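Local coordinates for Lin2634 protein (Listeria innocua, PDB 3MZO) that binds calcium ions and is probably a metal-dependent phosphohydrolase of the HD-domain class, related to the 5'-deoxynucleotidase YfbR, at residues B[34-43]-B[58-69]. Sequence-based numbering, arbitrary orientation.
Sequences HSYKVTSIAQ and WRALYEKALNHD. With CA (calcium ion), chain K; CA (calcium ion), chain M.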
ATOM      1  N   HIS B  34     -14.396  -1.061  11.478  1.00 22.20           N
ATOM      2  CA  HIS B  34     -14.724  -0.840  12.857  1.00 21.91           C
ATOM      3  C   HIS B  34     -16.237  -0.859  13.086  1.00 21.13           C
ATOM      4  O   HIS B  34     -16.692  -1.450  14.036  1.00 20.34           O
ATOM      5  CB  HIS B  34     -14.080   0.465  13.318  1.00 22.02           C
ATOM      6  CG  HIS B  34     -14.587   0.972  14.618  1.00 22.50           C
ATOM      7  ND1 HIS B  34     -14.242   0.394  15.826  1.00 25.82           N
ATOM      8  CD2 HIS B  34     -15.391   2.020  14.911  1.00 22.03           C
ATOM      9  CE1 HIS B  34     -14.826   1.072  16.806  1.00 28.50           C
ATOM     10  NE2 HIS B  34     -15.515   2.066  16.277  1.00 26.30           N
ATOM     11  N   SER B  35     -16.997  -0.211  12.206  1.00 22.23           N
ATOM     12  CA  SER B  35     -18.445  -0.147  12.354  1.00 22.40           C
ATOM     13  C   SER B  35     -19.077  -1.539  12.246  1.00 22.72           C
ATOM     14  O   SER B  35     -19.958  -1.896  13.028  1.00 21.36           O
ATOM     15  CB  SER B  35     -19.041   0.834  11.347  1.00 23.01           C
ATOM     16  OG  SER B  35     -18.446   2.096  11.492  1.00 23.07           O
ATOM     17  N   TYR B  36     -18.595  -2.324  11.292  1.00 21.66           N
ATOM     18  CA  TYR B  36     -18.978  -3.721  11.149  1.00 21.01           C
ATOM     19  C   TYR B  36     -18.750  -4.518  12.424  1.00 21.08           C
ATOM     20  O   TYR B  36     -19.660  -5.225  12.907  1.00 20.99           O
ATOM     21  CB  TYR B  36     -18.279  -4.376   9.942  1.00 18.81           C
ATOM     22  CG  TYR B  36     -18.409  -5.876   9.975  1.00 20.84           C
ATOM     23  CD1 TYR B  36     -19.639  -6.492   9.722  1.00 26.46           C
ATOM     24  CD2 TYR B  36     -17.334  -6.680  10.326  1.00 21.53           C
ATOM     25  CE1 TYR B  36     -19.793  -7.898   9.796  1.00 20.36           C
ATOM     26  CE2 TYR B  36     -17.472  -8.083  10.411  1.00 25.59           C
ATOM     27  CZ  TYR B  36     -18.708  -8.686  10.137  1.00 29.60           C
ATOM     28  OH  TYR B  36     -18.862 -10.072  10.210  1.00 33.47           O
ATOM     29  N   LYS B  37     -17.575  -4.376  13.013  1.00 21.81           N
ATOM     30  CA  LYS B  37     -17.246  -5.130  14.206  1.00 22.88           C
ATOM     31  C   LYS B  37     -18.042  -4.655  15.438  1.00 22.30           C
ATOM     32  O   LYS B  37     -18.586  -5.480  16.186  1.00 20.40           O
ATOM     33  CB  LYS B  37     -15.711  -5.103  14.443  1.00 22.40           C
ATOM     34  CG  LYS B  37     -14.899  -5.835  13.354  1.00 23.74           C
ATOM     35  CD  LYS B  37     -13.333  -5.836  13.638  1.00 25.51           C
ATOM     36  CE  LYS B  37     -12.744  -4.466  13.638  1.00 24.76           C
ATOM     37  NZ  LYS B  37     -11.220  -4.486  13.735  1.00 25.15           N
ATOM     38  N   VAL B  38     -18.188  -3.339  15.609  1.00 20.45           N
ATOM     39  CA  VAL B  38     -18.972  -2.827  16.724  1.00 19.15           C
ATOM     40  C   VAL B  38     -20.427  -3.279  16.624  1.00 23.24           C
ATOM     41  O   VAL B  38     -21.043  -3.615  17.655  1.00 19.82           O
ATOM     42  CB  VAL B  38     -18.844  -1.312  16.862  1.00 18.61           C
ATOM     43  CG1 VAL B  38     -19.837  -0.694  17.868  1.00 20.35           C
ATOM     44  CG2 VAL B  38     -17.376  -0.951  17.289  1.00 23.03           C
ATOM     45  N   THR B  39     -20.981  -3.281  15.410  1.00 22.70           N
ATOM     46  CA  THR B  39     -22.381  -3.723  15.210  1.00 22.01           C
ATOM     47  C   THR B  39     -22.507  -5.231  15.535  1.00 21.76           C
ATOM     48  O   THR B  39     -23.420  -5.637  16.258  1.00 22.75           O
ATOM     49  CB  THR B  39     -22.904  -3.351  13.824  1.00 21.33           C
ATOM     50  OG1 THR B  39     -22.676  -1.952  13.609  1.00 24.07           O
ATOM     51  CG2 THR B  39     -24.410  -3.606  13.711  1.00 18.63           C
ATOM     52  N   SER B  40     -21.550  -6.040  15.098  1.00 21.97           N
ATOM     53  CA  SER B  40     -21.512  -7.459  15.489  1.00 20.31           C
ATOM     54  C   SER B  40     -21.384  -7.714  16.980  1.00 23.98           C
ATOM     55  O   SER B  40     -22.106  -8.572  17.541  1.00 24.28           O
ATOM     56  CB  SER B  40     -20.435  -8.179  14.714  1.00 20.99           C
ATOM     57  OG  SER B  40     -20.657  -8.034  13.313  1.00 18.96           O
ATOM     58  N   ILE B  41     -20.487  -6.959  17.629  1.00 24.05           N
ATOM     59  CA  ILE B  41     -20.330  -6.994  19.083  1.00 24.38           C
ATOM     60  C   ILE B  41     -21.640  -6.601  19.780  1.00 24.38           C
ATOM     61  O   ILE B  41     -22.101  -7.308  20.671  1.00 26.31           O
ATOM     62  CB  ILE B  41     -19.117  -6.094  19.552  1.00 25.54           C
ATOM     63  CG1 ILE B  41     -17.778  -6.713  19.091  1.00 26.14           C
ATOM     64  CG2 ILE B  41     -19.117  -5.892  21.076  1.00 21.83           C
ATOM     65  CD1 ILE B  41     -16.601  -5.692  19.010  1.00 21.99           C
ATOM     66  N   ALA B  42     -22.269  -5.520  19.335  1.00 22.76           N
ATOM     67  CA  ALA B  42     -23.505  -5.036  19.944  1.00 24.04           C
ATOM     68  C   ALA B  42     -24.628  -6.074  19.842  1.00 24.53           C
ATOM     69  O   ALA B  42     -25.392  -6.291  20.803  1.00 22.51           O
ATOM     70  CB  ALA B  42     -23.943  -3.691  19.310  1.00 23.40           C
ATOM     71  N   GLN B  43     -24.705  -6.707  18.677  1.00 24.86           N
ATOM     72  CA  GLN B  43     -25.647  -7.797  18.401  1.00 24.73           C
ATOM     73  C   GLN B  43     -25.458  -8.915  19.396  1.00 25.92           C
ATOM     74  O   GLN B  43     -26.432  -9.508  19.853  1.00 24.63           O
ATOM     75  CB  GLN B  43     -25.406  -8.313  16.975  1.00 22.53           C
ATOM     76  CG  GLN B  43     -26.110  -9.624  16.549  1.00 26.09           C
ATOM     77  CD  GLN B  43     -25.894  -9.912  15.085  1.00 25.53           C
ATOM     78  OE1 GLN B  43     -26.680  -9.495  14.223  1.00 24.45           O
ATOM     79  NE2 GLN B  43     -24.811 -10.595  14.786  1.00 22.96           N
ATOM     80  N   TRP B  58     -34.382  -3.706  19.050  1.00 30.70           N
ATOM     81  CA  TRP B  58     -33.342  -4.092  18.098  1.00 29.94           C
ATOM     82  C   TRP B  58     -33.058  -3.048  17.032  1.00 30.07           C
ATOM     83  O   TRP B  58     -31.892  -2.842  16.640  1.00 29.67           O
ATOM     84  CB  TRP B  58     -33.623  -5.478  17.499  1.00 30.59           C
ATOM     85  CG  TRP B  58     -33.304  -6.538  18.510  1.00 30.44           C
ATOM     86  CD1 TRP B  58     -34.162  -7.054  19.466  1.00 31.20           C
ATOM     87  CD2 TRP B  58     -32.040  -7.185  18.715  1.00 30.57           C
ATOM     88  NE1 TRP B  58     -33.495  -7.973  20.241  1.00 32.51           N
ATOM     89  CE2 TRP B  58     -32.198  -8.082  19.805  1.00 25.95           C
ATOM     90  CE3 TRP B  58     -30.782  -7.099  18.091  1.00 24.14           C
ATOM     91  CZ2 TRP B  58     -31.158  -8.897  20.263  1.00 27.88           C
ATOM     92  CZ3 TRP B  58     -29.737  -7.919  18.561  1.00 27.92           C
ATOM     93  CH2 TRP B  58     -29.935  -8.794  19.637  1.00 29.20           C
ATOM     94  N   ARG B  59     -34.096  -2.384  16.557  1.00 26.87           N
ATOM     95  CA  ARG B  59     -33.879  -1.310  15.618  1.00 28.25           C
ATOM     96  C   ARG B  59     -32.946  -0.287  16.235  1.00 28.33           C
ATOM     97  O   ARG B  59     -32.037   0.167  15.563  1.00 28.29           O
ATOM     98  CB  ARG B  59     -35.193  -0.638  15.213  1.00 30.05           C
ATOM     99  CG  ARG B  59     -35.006   0.374  14.103  1.00 29.10           C
ATOM    100  CD  ARG B  59     -36.333   1.029  13.726  1.00 31.17           C
ATOM    101  NE  ARG B  59     -36.156   1.848  12.547  1.00 31.50           N
ATOM    102  CZ  ARG B  59     -37.142   2.405  11.846  1.00 36.02           C
ATOM    103  NH1 ARG B  59     -38.404   2.211  12.199  1.00 38.82           N
ATOM    104  NH2 ARG B  59     -36.864   3.132  10.767  1.00 34.99           N
ATOM    105  N   ALA B  60     -33.158   0.045  17.518  1.00 27.99           N
ATOM    106  CA  ALA B  60     -32.338   1.038  18.204  1.00 28.11           C
ATOM    107  C   ALA B  60     -30.919   0.522  18.406  1.00 27.96           C
ATOM    108  O   ALA B  60     -29.967   1.244  18.197  1.00 27.81           O
ATOM    109  CB  ALA B  60     -32.974   1.479  19.567  1.00 29.96           C
ATOM    110  N   LEU B  61     -30.775  -0.751  18.771  1.00 27.91           N
ATOM    111  CA  LEU B  61     -29.458  -1.316  18.997  1.00 25.11           C
ATOM    112  C   LEU B  61     -28.626  -1.253  17.737  1.00 23.58           C
ATOM    113  O   LEU B  61     -27.499  -0.769  17.766  1.00 25.77           O
ATOM    114  CB  LEU B  61     -29.569  -2.758  19.503  1.00 26.93           C
ATOM    115  CG  LEU B  61     -28.295  -3.562  19.756  1.00 24.30           C
ATOM    116  CD1 LEU B  61     -28.616  -4.709  20.704  1.00 24.93           C
ATOM    117  CD2 LEU B  61     -27.711  -4.095  18.454  1.00 20.87           C
ATOM    118  N   TYR B  62     -29.179  -1.745  16.646  1.00 23.95           N
ATOM    119  CA  TYR B  62     -28.454  -1.802  15.380  1.00 25.25           C
ATOM    120  C   TYR B  62     -28.180  -0.434  14.793  1.00 24.88           C
ATOM    121  O   TYR B  62     -27.073  -0.181  14.307  1.00 27.05           O
ATOM    122  CB  TYR B  62     -29.226  -2.622  14.348  1.00 22.77           C
ATOM    123  CG  TYR B  62     -29.083  -4.121  14.497  1.00 26.51           C
ATOM    124  CD1 TYR B  62     -27.846  -4.769  14.337  1.00 27.40           C
ATOM    125  CD2 TYR B  62     -30.193  -4.902  14.728  1.00 23.66           C
ATOM    126  CE1 TYR B  62     -27.748  -6.176  14.445  1.00 23.10           C
ATOM    127  CE2 TYR B  62     -30.110  -6.274  14.835  1.00 26.31           C
ATOM    128  CZ  TYR B  62     -28.916  -6.915  14.705  1.00 23.50           C
ATOM    129  OH  TYR B  62     -28.937  -8.287  14.804  1.00 26.64           O
ATOM    130  N   GLU B  63     -29.189   0.421  14.779  1.00 24.28           N
ATOM    131  CA  GLU B  63     -29.019   1.741  14.204  1.00 28.38           C
ATOM    132  C   GLU B  63     -27.967   2.584  14.959  1.00 28.34           C
ATOM    133  O   GLU B  63     -27.212   3.304  14.330  1.00 26.65           O
ATOM    134  CB  GLU B  63     -30.362   2.476  14.028  1.00 29.23           C
ATOM    135  CG  GLU B  63     -30.938   3.049  15.246  1.00 34.14           C
ATOM    136  CD  GLU B  63     -32.402   3.514  15.073  1.00 39.32           C
ATOM    137  OE1 GLU B  63     -33.005   3.391  13.964  1.00 37.39           O
ATOM    138  OE2 GLU B  63     -32.928   4.026  16.078  1.00 32.21           O
ATOM    139  N   LYS B  64     -27.895   2.466  16.277  1.00 26.15           N
ATOM    140  CA  LYS B  64     -26.865   3.164  17.036  1.00 25.83           C
ATOM    141  C   LYS B  64     -25.467   2.643  16.692  1.00 25.11           C
ATOM    142  O   LYS B  64     -24.561   3.440  16.407  1.00 26.82           O
ATOM    143  CB  LYS B  64     -27.110   3.030  18.551  1.00 25.89           C
ATOM    144  CG  LYS B  64     -28.265   3.847  19.077  1.00 26.58           C
ATOM    145  CD  LYS B  64     -28.678   3.389  20.500  1.00 28.01           C
ATOM    146  CE  LYS B  64     -29.764   4.296  21.099  1.00 29.93           C
ATOM    147  NZ  LYS B  64     -29.280   5.670  21.275  1.00 28.48           N
ATOM    148  N   ALA B  65     -25.296   1.316  16.677  1.00 24.85           N
ATOM    149  CA  ALA B  65     -23.996   0.685  16.430  1.00 23.96           C
ATOM    150  C   ALA B  65     -23.530   0.859  14.990  1.00 23.94           C
ATOM    151  O   ALA B  65     -22.349   1.162  14.737  1.00 26.15           O
ATOM    152  CB  ALA B  65     -24.045  -0.801  16.788  1.00 23.24           C
ATOM    153  N   LEU B  66     -24.449   0.702  14.043  1.00 22.52           N
ATOM    154  CA  LEU B  66     -24.103   0.761  12.636  1.00 23.22           C
ATOM    155  C   LEU B  66     -23.607   2.146  12.202  1.00 23.06           C
ATOM    156  O   LEU B  66     -22.642   2.259  11.451  1.00 23.54           O
ATOM    157  CB  LEU B  66     -25.298   0.353  11.754  1.00 23.36           C
ATOM    158  CG  LEU B  66     -24.949   0.253  10.266  1.00 22.11           C
ATOM    159  CD1 LEU B  66     -23.998  -0.921  10.000  1.00 20.29           C
ATOM    160  CD2 LEU B  66     -26.238   0.166   9.424  1.00 23.46           C
ATOM    161  N   ASN B  67     -24.284   3.180  12.675  1.00 24.82           N
ATOM    162  CA  ASN B  67     -24.085   4.538  12.210  1.00 25.89           C
ATOM    163  C   ASN B  67     -23.205   5.421  13.092  1.00 26.89           C
ATOM    164  O   ASN B  67     -22.982   6.552  12.750  1.00 27.97           O
ATOM    165  CB  ASN B  67     -25.444   5.192  12.050  1.00 23.68           C
ATOM    166  CG  ASN B  67     -26.383   4.361  11.160  1.00 27.29           C
ATOM    167  OD1 ASN B  67     -26.077   4.114  10.001  1.00 25.70           O
ATOM    168  ND2 ASN B  67     -27.509   3.929  11.711  1.00 26.93           N
ATOM    169  N   HIS B  68     -22.653   4.887  14.170  1.00 27.65           N
ATOM    170  CA  HIS B  68     -22.046   5.741  15.196  1.00 25.49           C
ATOM    171  C   HIS B  68     -20.798   6.472  14.725  1.00 29.89           C
ATOM    172  O   HIS B  68     -20.535   7.520  15.248  1.00 27.86           O
ATOM    173  CB  HIS B  68     -21.734   4.985  16.494  1.00 28.62           C
ATOM    174  CG  HIS B  68     -20.499   4.135  16.453  1.00 25.35           C
ATOM    175  ND1 HIS B  68     -20.450   2.925  15.810  1.00 28.29           N
ATOM    176  CD2 HIS B  68     -19.304   4.278  17.065  1.00 27.12           C
ATOM    177  CE1 HIS B  68     -19.253   2.387  15.965  1.00 30.13           C
ATOM    178  NE2 HIS B  68     -18.535   3.190  16.722  1.00 32.20           N
ATOM    179  N   ASP B  69     -20.068   5.945  13.744  1.00 26.02           N
ATOM    180  CA  ASP B  69     -18.864   6.623  13.246  1.00 27.53           C
ATOM    181  C   ASP B  69     -18.935   7.125  11.796  1.00 26.64           C
ATOM    182  O   ASP B  69     -17.927   7.524  11.215  1.00 26.33           O
ATOM    183  CB  ASP B  69     -17.639   5.717  13.455  1.00 28.19           C
ATOM    184  CG  ASP B  69     -17.064   5.813  14.863  1.00 29.57           C
ATOM    185  OD1 ASP B  69     -17.414   6.729  15.577  1.00 26.58           O
ATOM    186  OD2 ASP B  69     -16.200   5.013  15.252  1.00 30.87           O
TER
HETATM  187 CA    CA K 302     -16.100   4.414  17.606  1.00 66.66          CA
HETATM  188 CA    CA M 310     -18.656   8.654  16.559  1.00 41.70          CA
HETATM  189  O   HOH W   1     -20.449   3.874  11.822  1.00 23.12           O
HETATM  190  O   HOH W   2     -17.096   6.760  18.273  1.00 46.06           O
HETATM  191  O   HOH W   3     -16.444   9.546  15.802  1.00 44.12           O
HETATM  192  O   HOH W   4     -20.124   7.937  18.569  1.00 39.59           O
HETATM  193  O   HOH W   5     -19.909  10.215  15.671  1.00 45.97           O
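H34, H68 and D69 meet at one calcium ion (chain K), three of the four protein ligands of the HD-domain metal site, and illustrate how one helix and the turn following its antiparallel neighbour can build such a centre. H34 NE2 binds the metal at 2.8 Å, H68 NE2 at 2.9 Å and D69 OD2 at 2.4 Å; D138, from helix 129-151, is the fourth. The D69 carboxylate lies 24° from the H34 ring plane and bridges: OD1 binds the second calcium ion (chain M), as does the backbone O of H68. Second-shell bonds fix both imidazoles, H34 ND1 pairing with D141 and H68 ND1 donating to A65 O in its ring plane. A water joins S35 OG, which also hydrogen-bonds to V31 O, with L66 O and D69 N, tying this turn to helix 31-51.

Away from the metals the helix axes pass 8.0 Å apart at 155°. In an apolar group, A65 CB sits against A42 CB at 3.8 Å, while L61 CD2 extends the patch across A42. T39 CG2, anti to the backbone N, meets the edge of the Y62 ring 3.7 Å from CD1; T39 OG1 donates to S35 O, which T39 N reaches from the opposite face.

The far end adds one polar link: Y62 OH donates to Q43 OE1 at 2.6 Å, on an in-plane lone pair, with amide and ring planes nearly perpendicular (86°).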